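Local atomic coordinates of putative peptidyl-arginine deiminase family protein (Campylobacter jejuni subsp. jejuni serotype O:2, PDB entry 6B10), a protein that probably hydrolyses agmatine to N-carbamoylputrescine and ammonia, a step in the biosynthesis of the polyamine putrescine. Residues Glu46-Val51 with Gln55-Ile60; Glu20-Ser25 with Asn272-Asn277. All coordinates share one frame; numbering follows the deposited sequence.

Contact 1. Residues Glu46-Val51 with Gln55-Ile60; sequences EFVKVV and QKVLLI
Val51 and Val57 make the tight part of this helix-strand contact. Val51 CG1 presses on Val57 CG2 at 3.4 Å, shorter than methyl groups normally approach, with the two side chains at about a right angle. Val51 CG1 lies anti to its backbone N (chi1 173°), which also brings it to 4.1 Å from Gln55 CG, the two side chains crossing at a slant. One helical turn earlier the packing is easier. Val48 CG1 meets Val57 CG1 at 4.2 Å, while its other methyl, CG2, rests 3.9 Å from Leu59 CD2. The sole hydrogen bond across the segments runs from Gln55 N to Val51 O over 3.1 Å, with an N-H...O angle of 157°. On the far side of the helix the packing gives way to solvent, where Glu46 is exposed and Lys49 points off the strand. The Gln55 amide does not serve the helix; its OE1 accepts from Asn277 N and its NE2 donates to Gln19 OE1. Segment 46-51 runs roughly antiparallel to residues 56-60 (149°) within the beta-alpha-beta crossover 19-25, 37-52, 56-61. Valine and leucine methyls hold helix to strand, and the one backbone bond between the segments ties the turn after Val51.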
# COMPACT_ATOMS: atom_id res chain seq x y z
N GLU A 46 8.17 10.04 12.78
CA GLU A 46 7.88 11.15 11.88
C GLU A 46 6.64 10.85 11.06
O GLU A 46 5.73 11.67 10.96
CB GLU A 46 9.08 11.42 10.96
CG GLU A 46 9.04 12.78 10.28
CD GLU A 46 8.95 13.92 11.27
OE1 GLU A 46 9.69 13.90 12.28
OE2 GLU A 46 8.12 14.84 11.04
N PHE A 47 6.60 9.64 10.50
CA PHE A 47 5.50 9.18 9.66
C PHE A 47 4.19 9.18 10.46
O PHE A 47 3.17 9.70 10.00
CB PHE A 47 5.83 7.79 9.10
CG PHE A 47 4.83 7.23 8.12
CD1 PHE A 47 4.08 8.05 7.28
CD2 PHE A 47 4.68 5.86 8.00
CE1 PHE A 47 3.18 7.51 6.37
CE2 PHE A 47 3.78 5.31 7.09
CZ PHE A 47 3.02 6.14 6.28
N VAL A 48 4.25 8.63 11.67
CA VAL A 48 3.10 8.57 12.56
C VAL A 48 2.63 9.97 12.94
O VAL A 48 1.43 10.26 12.87
CB VAL A 48 3.42 7.77 13.85
CG1 VAL A 48 2.27 7.86 14.84
CG2 VAL A 48 3.69 6.31 13.51
N LYS A 49 3.56 10.83 13.34
CA LYS A 49 3.22 12.21 13.70
C LYS A 49 2.46 12.92 12.57
O LYS A 49 1.46 13.59 12.81
CB LYS A 49 4.47 13.03 14.07
CG LYS A 49 4.90 12.88 15.53
CD LYS A 49 6.05 13.82 15.89
N VAL A 50 2.96 12.77 11.34
CA VAL A 50 2.33 13.38 10.17
C VAL A 50 0.89 12.88 9.99
O VAL A 50 -0.05 13.68 9.90
CB VAL A 50 3.15 13.11 8.89
CG1 VAL A 50 2.36 13.45 7.63
CG2 VAL A 50 4.44 13.92 8.92
N VAL A 51 0.72 11.56 9.97
CA VAL A 51 -0.59 10.94 9.75
C VAL A 51 -1.60 11.30 10.84
O VAL A 51 -2.76 11.62 10.55
CB VAL A 51 -0.50 9.40 9.68
CG1 VAL A 51 -1.89 8.78 9.61
CG2 VAL A 51 0.30 8.96 8.47
N GLN A 55 -5.83 11.58 10.78
CA GLN A 55 -6.73 10.50 11.18
C GLN A 55 -6.07 9.64 12.25
O GLN A 55 -4.86 9.73 12.47
CB GLN A 55 -7.14 9.64 9.97
CG GLN A 55 -6.03 8.77 9.40
CD GLN A 55 -6.43 8.05 8.12
OE1 GLN A 55 -7.06 8.62 7.23
NE2 GLN A 55 -6.05 6.78 8.01
N LYS A 56 -6.86 8.78 12.88
CA LYS A 56 -6.31 7.91 13.91
C LYS A 56 -5.28 6.96 13.33
O LYS A 56 -5.36 6.57 12.16
CB LYS A 56 -7.41 7.12 14.61
CG LYS A 56 -8.29 7.95 15.51
CD LYS A 56 -9.38 7.09 16.13
CE LYS A 56 -10.52 6.84 15.16
NZ LYS A 56 -11.43 5.78 15.69
N VAL A 57 -4.32 6.58 14.16
CA VAL A 57 -3.29 5.64 13.80
C VAL A 57 -3.32 4.52 14.84
O VAL A 57 -3.44 4.78 16.04
CB VAL A 57 -1.90 6.31 13.81
CG1 VAL A 57 -0.79 5.30 13.56
CG2 VAL A 57 -1.84 7.43 12.78
N LEU A 58 -3.20 3.28 14.37
CA LEU A 58 -3.10 2.11 15.23
C LEU A 58 -1.73 1.46 15.03
O LEU A 58 -1.38 1.09 13.92
CB LEU A 58 -4.20 1.10 14.91
CG LEU A 58 -4.20 -0.19 15.75
CD1 LEU A 58 -4.34 0.12 17.24
CD2 LEU A 58 -5.32 -1.12 15.32
N LEU A 59 -0.97 1.32 16.12
CA LEU A 59 0.35 0.70 16.07
C LEU A 59 0.31 -0.66 16.74
O LEU A 59 -0.15 -0.78 17.88
CB LEU A 59 1.36 1.58 16.79
CG LEU A 59 1.50 3.02 16.30
CD1 LEU A 59 2.46 3.79 17.20
CD2 LEU A 59 1.98 3.07 14.85
N ILE A 60 0.80 -1.68 16.04
CA ILE A 60 0.79 -3.06 16.50
C ILE A 60 2.22 -3.46 16.86
O ILE A 60 3.12 -3.28 16.05
CB ILE A 60 0.25 -4.00 15.40
CG1 ILE A 60 -1.14 -3.55 14.95
CG2 ILE A 60 0.21 -5.44 15.89
CD1 ILE A 60 -1.60 -4.18 13.65

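Contact 2. Residues Glu20-Ser25 with Asn272-Asn277; sequences EYLMLS and NFVFIN
Leu22 is the single residue of Glu20-Ser25 that reaches across to Asn272-Asn277, and it does so with both branches of its fork. All the direct contact is apolar. Leu22 CD1 meets Val274 CG2 at 4.0 Å, the two side chains lying aslant, and Leu22 CD2 approaches Ile276 CG2 more loosely, at 4.4 Å. Val274 and Ile276 stand two residues apart on one face of strand 274-276, so the bonds from CA to CB of both point toward segment 20-25 and the fork spans the pair. Leu22 carries CG opposite its backbone N (chi1 -165°), a turn that sends the methyls toward strand 274-276. Val274 CG2 is likewise opposite its own N, while CG1 takes the place between N and the carbonyl carbon (chi1 53°). All three side chains are buried.

Polar links between the two segments are absent. The nearest CA atoms, of Leu22 and Ile276, are 7.6 Å apart, and no hydrogen bond crosses, consistent with side-chain packing between strands of separate sheets and not with pairing within one. Polar groups are met just beside the contact: Gln19 donates from its N to Asn277 OD1 and from its NE2 to Phe275 O. In strand 19-25, Glu20 and Tyr21 both face Arg328 in a classic beta bulge.

Around this layer, helix 37-52 covers one flank, with Val51 against Leu22 and Phe47 against both Leu24 and Val274. Tyr21 and Met23 meet helix 120-133 on the opposite face of their strand, and beside strand 274-276 its antiparallel neighbour 279-284 supplies Ile281 to Val274 and Ile276.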
# COMPACT_ATOMS: atom_id res chain seq x y z
N GLU A 20 -10.89 5.18 8.96
CA GLU A 20 -10.96 5.24 10.41
C GLU A 20 -9.55 5.13 11.00
O GLU A 20 -9.20 5.87 11.91
CB GLU A 20 -11.87 4.13 10.95
CG GLU A 20 -12.30 4.32 12.40
CD GLU A 20 -13.35 5.40 12.56
OE1 GLU A 20 -14.43 5.28 11.95
OE2 GLU A 20 -13.11 6.36 13.32
N TYR A 21 -8.74 4.20 10.48
CA TYR A 21 -7.37 4.00 10.95
C TYR A 21 -6.38 3.84 9.81
O TYR A 21 -6.72 3.32 8.75
CB TYR A 21 -7.28 2.71 11.76
CG TYR A 21 -7.92 2.74 13.13
CD1 TYR A 21 -7.24 3.24 14.24
CD2 TYR A 21 -9.20 2.21 13.34
CE1 TYR A 21 -7.81 3.23 15.50
CE2 TYR A 21 -9.78 2.21 14.59
CZ TYR A 21 -9.08 2.72 15.67
OH TYR A 21 -9.66 2.71 16.92
N LEU A 22 -5.15 4.29 10.05
CA LEU A 22 -3.98 3.73 9.37
C LEU A 22 -3.28 2.80 10.36
O LEU A 22 -3.01 3.17 11.51
CB LEU A 22 -3.02 4.82 8.88
CG LEU A 22 -1.98 4.34 7.85
CD1 LEU A 22 -2.62 4.02 6.51
CD2 LEU A 22 -0.87 5.36 7.65
N MET A 23 -2.99 1.59 9.91
CA MET A 23 -2.44 0.57 10.78
C MET A 23 -1.01 0.24 10.37
O MET A 23 -0.71 0.10 9.19
CB MET A 23 -3.32 -0.67 10.70
CG MET A 23 -4.78 -0.37 11.00
SD MET A 23 -5.83 -1.83 11.02
CE MET A 23 -5.56 -2.48 9.37
N LEU A 24 -0.14 0.14 11.37
CA LEU A 24 1.27 -0.18 11.15
C LEU A 24 1.76 -1.21 12.16
O LEU A 24 1.24 -1.31 13.28
CB LEU A 24 2.13 1.09 11.27
CG LEU A 24 1.71 2.29 10.41
CD1 LEU A 24 0.86 3.26 11.20
CD2 LEU A 24 2.93 3.02 9.83
N SER A 25 2.76 -1.98 11.76
CA SER A 25 3.41 -2.94 12.64
C SER A 25 4.82 -2.44 12.95
O SER A 25 5.70 -2.47 12.09
CB SER A 25 3.47 -4.31 11.97
OG SER A 25 4.13 -5.24 12.80
N ASN A 272 4.98 4.53 -4.00
CA ASN A 272 4.64 3.94 -2.70
C ASN A 272 4.13 4.99 -1.70
O ASN A 272 4.49 4.97 -0.51
CB ASN A 272 5.87 3.22 -2.14
CG ASN A 272 5.51 1.92 -1.44
OD1 ASN A 272 5.69 1.79 -0.24
ND2 ASN A 272 5.01 0.96 -2.20
N PHE A 273 3.28 5.90 -2.18
CA PHE A 273 2.60 6.87 -1.32
C PHE A 273 1.39 6.23 -0.64
O PHE A 273 1.04 5.09 -0.93
CB PHE A 273 2.20 8.14 -2.09
CG PHE A 273 1.52 7.89 -3.43
CD1 PHE A 273 0.33 7.16 -3.52
CD2 PHE A 273 2.05 8.43 -4.59
CE1 PHE A 273 -0.29 6.96 -4.74
CE2 PHE A 273 1.43 8.23 -5.82
CZ PHE A 273 0.26 7.50 -5.89
N VAL A 274 0.76 6.97 0.27
CA VAL A 274 -0.44 6.47 0.92
C VAL A 274 -1.47 7.57 1.11
O VAL A 274 -1.15 8.64 1.62
CB VAL A 274 -0.12 5.76 2.27
CG1 VAL A 274 0.70 6.64 3.18
CG2 VAL A 274 -1.41 5.32 2.97
N PHE A 275 -2.70 7.31 0.67
CA PHE A 275 -3.80 8.23 0.91
C PHE A 275 -4.31 8.05 2.33
O PHE A 275 -4.42 6.92 2.83
CB PHE A 275 -4.95 7.99 -0.05
CG PHE A 275 -4.76 8.60 -1.41
CD1 PHE A 275 -5.00 9.95 -1.62
CD2 PHE A 275 -4.41 7.81 -2.50
CE1 PHE A 275 -4.86 10.51 -2.88
CE2 PHE A 275 -4.27 8.36 -3.77
CZ PHE A 275 -4.49 9.72 -3.95
N ILE A 276 -4.61 9.18 2.97
CA ILE A 276 -5.30 9.22 4.25
C ILE A 276 -6.29 10.37 4.17
O ILE A 276 -6.34 11.08 3.17
CB ILE A 276 -4.32 9.43 5.42
CG1 ILE A 276 -3.49 10.71 5.21
CG2 ILE A 276 -3.41 8.21 5.56
CD1 ILE A 276 -2.75 11.17 6.44
N ASN A 277 -7.08 10.56 5.22
CA ASN A 277 -8.11 11.60 5.17
C ASN A 277 -7.49 12.97 4.92
O ASN A 277 -6.65 13.44 5.70
CB ASN A 277 -8.92 11.60 6.46
CG ASN A 277 -9.72 10.32 6.63
OD1 ASN A 277 -9.89 9.55 5.68
ND2 ASN A 277 -10.20 10.08 7.84

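Overall arrangement
The two contacts have centres 8 Å apart and share a sheet, for strands 19-25 and 56-61 are parallel neighbours in it, probably joined by Ile60 N to Leu24 O at 2.8 Å. Along the chain the order is 20-25, 46-51, 55-60 and, after more than 200 residues, 272-277. Contact 1 is therefore local, joining helix 37-52 to the strand that follows it, whereas contact 2 brings the first strand of the same beta-alpha-beta unit to a sheet formed by residues far along the chain. The centre of contact 2 is about 8 Å and that of contact 1 about 15 Å from the chain centre. The family belongs to the guanidine-modifying enzymes, whose members have an alpha/beta propeller.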